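Local coordinates for esterase (uncultured bacterium FLS12, PDB 4RGY), which hydrolyses ester bonds as a low-temperature-active alkaline esterase of the alpha/beta-hydrolase superfamily, at residues Trp96-Ser100 with Glu101-Ala105. Sequence-based numbering, arbitrary orientation.
Sequences WTFIS and EELPA
Phe98 and Leu103 meet five residues apart along one helix, where an alpha-helical turn widens to a pi-type turn. Leu103 N bonds nearly straight to Phe98 O at 2.8 Å. The side chains follow: Leu103 CB lies over one face of the Phe98 ring, 4.1 Å from its centroid, a CH-pi contact. Leu103 CD1 reaches the far end of the ring, 3.3 Å from Phe98 CE2. The same methyl packs tightly against Ile99 CD1. At the ring edge, in plane, Glu102 OE1 lies 3.4 Å from Phe98 CD1, its carboxylate turned 89° to the ring; that oxygen takes part in a hydrogen bond with Ser11 OG.

Glu101 sits on the solvent side. Thr97 O accepts from both Glu101 N and Glu102 N. Glu101 is bent at chi2 (-72°), which folds its carboxylate back beside Ser100. One water donates to Glu101 OE2 and Ser100 OG, and Arg142 forms a salt bridge to Glu101. Ser100 OG in turn bonds Trp96 O, 2.7 Å away.

Pro104 has no backbone N-H to bond the preceding turn, and the helix kinks there; Pro104 CD lies 3.3 Å from Ile99 O. Helix 95-110 packs on the central, mostly parallel sheet, as in the alpha/beta-hydrolase fold: Ile99 and Leu103 face strands 45-49 and 75-79, while Trp96 and Ser100 pack against helix 127-138.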
loop_
_atom_site.group_PDB
_atom_site.type_symbol
_atom_site.label_atom_id
_atom_site.label_comp_id
_atom_site.label_asym_id
_atom_site.label_seq_id
_atom_site.Cartn_x
_atom_site.Cartn_y
_atom_site.Cartn_z
ATOM N N TRP A 96 15.509 20.124 2.498
ATOM C CA TRP A 96 15.068 21.343 1.814
ATOM C C TRP A 96 15.288 21.251 0.308
ATOM O O TRP A 96 14.391 21.586 -0.476
ATOM C CB TRP A 96 15.805 22.565 2.349
ATOM C CG TRP A 96 15.612 23.795 1.493
ATOM C CD1 TRP A 96 16.563 24.408 0.723
ATOM C CD2 TRP A 96 14.409 24.573 1.337
ATOM N NE1 TRP A 96 16.029 25.511 0.097
ATOM C CE2 TRP A 96 14.712 25.635 0.453
ATOM C CE3 TRP A 96 13.103 24.460 1.837
ATOM C CZ2 TRP A 96 13.765 26.591 0.076
ATOM C CZ3 TRP A 96 12.165 25.416 1.468
ATOM C CH2 TRP A 96 12.502 26.467 0.591
ATOM N N THR A 97 16.460 20.779 -0.107
ATOM C CA THR A 97 16.697 20.612 -1.531
ATOM C C THR A 97 15.727 19.562 -2.083
ATOM O O THR A 97 15.217 19.685 -3.200
ATOM C CB THR A 97 18.170 20.268 -1.819
ATOM O OG1 THR A 97 18.980 21.387 -1.430
ATOM C CG2 THR A 97 18.403 20.000 -3.302
ATOM N N PHE A 98 15.440 18.540 -1.281
ATOM C CA PHE A 98 14.453 17.545 -1.664
ATOM C C PHE A 98 13.073 18.180 -1.857
ATOM O O PHE A 98 12.455 18.043 -2.922
ATOM C CB PHE A 98 14.389 16.444 -0.597
ATOM C CG PHE A 98 13.261 15.468 -0.798
ATOM C CD1 PHE A 98 13.257 14.594 -1.888
ATOM C CD2 PHE A 98 12.207 15.414 0.109
ATOM C CE1 PHE A 98 12.224 13.690 -2.072
ATOM C CE2 PHE A 98 11.171 14.505 -0.067
ATOM C CZ PHE A 98 11.180 13.642 -1.159
ATOM N N ILE A 99 12.568 18.869 -0.836
ATOM C CA ILE A 99 11.199 19.364 -0.915
ATOM C C ILE A 99 11.035 20.494 -1.940
ATOM O O ILE A 99 9.984 20.616 -2.576
ATOM C CB ILE A 99 10.635 19.770 0.476
ATOM C CG1 ILE A 99 9.106 19.824 0.451
ATOM C CG2 ILE A 99 11.225 21.106 0.960
ATOM C CD1 ILE A 99 8.434 18.475 0.276
ATOM N N SER A 100 12.075 21.306 -2.118
ATOM C CA SER A 100 11.950 22.498 -2.962
ATOM C C SER A 100 12.347 22.263 -4.417
ATOM O O SER A 100 11.962 23.039 -5.296
ATOM C CB SER A 100 12.780 23.652 -2.385
ATOM O OG SER A 100 14.171 23.373 -2.463
ATOM N N GLU A 101 13.109 21.203 -4.677
ATOM C CA GLU A 101 13.619 20.950 -6.023
ATOM C C GLU A 101 13.238 19.566 -6.550
ATOM O O GLU A 101 12.497 19.439 -7.530
ATOM C CB GLU A 101 15.141 21.131 -6.071
ATOM C CG GLU A 101 15.650 22.492 -5.586
ATOM C CD GLU A 101 15.354 23.613 -6.560
ATOM O OE1 GLU A 101 15.048 23.318 -7.735
ATOM O OE2 GLU A 101 15.426 24.792 -6.151
ATOM N N GLU A 102 13.750 18.521 -5.904
ATOM C CA GLU A 102 13.597 17.175 -6.443
ATOM C C GLU A 102 12.175 16.640 -6.388
ATOM O O GLU A 102 11.681 16.044 -7.348
ATOM C CB GLU A 102 14.532 16.193 -5.749
ATOM C CG GLU A 102 14.631 14.879 -6.511
ATOM C CD GLU A 102 15.386 13.812 -5.764
ATOM O OE1 GLU A 102 15.340 13.800 -4.521
ATOM O OE2 GLU A 102 16.017 12.967 -6.432
ATOM N N LEU A 103 11.514 16.831 -5.256
ATOM C CA LEU A 103 10.194 16.251 -5.074
ATOM C C LEU A 103 9.164 16.774 -6.070
ATOM O O LEU A 103 8.466 15.970 -6.688
ATOM C CB LEU A 103 9.728 16.439 -3.638
ATOM C CG LEU A 103 8.459 15.738 -3.196
ATOM C CD1 LEU A 103 8.681 15.683 -1.792
ATOM C CD2 LEU A 103 7.206 16.530 -3.467
ATOM N N PRO A 104 9.062 18.107 -6.251
ATOM C CA PRO A 104 8.117 18.579 -7.268
ATOM C C PRO A 104 8.484 18.079 -8.665
ATOM O O PRO A 104 7.592 17.731 -9.443
ATOM C CB PRO A 104 8.234 20.102 -7.182
ATOM C CG PRO A 104 8.768 20.363 -5.815
ATOM C CD PRO A 104 9.680 19.228 -5.516
ATOM N N ALA A 105 9.775 18.021 -8.979
ATOM C CA ALA A 105 10.203 17.500 -10.273
ATOM C C ALA A 105 9.785 16.047 -10.453
ATOM O O ALA A 105 9.301 15.661 -11.519
ATOM C CB ALA A 105 11.713 17.647 -10.456
HETATM O O HOH W 1 15.643 25.412 -3.467
#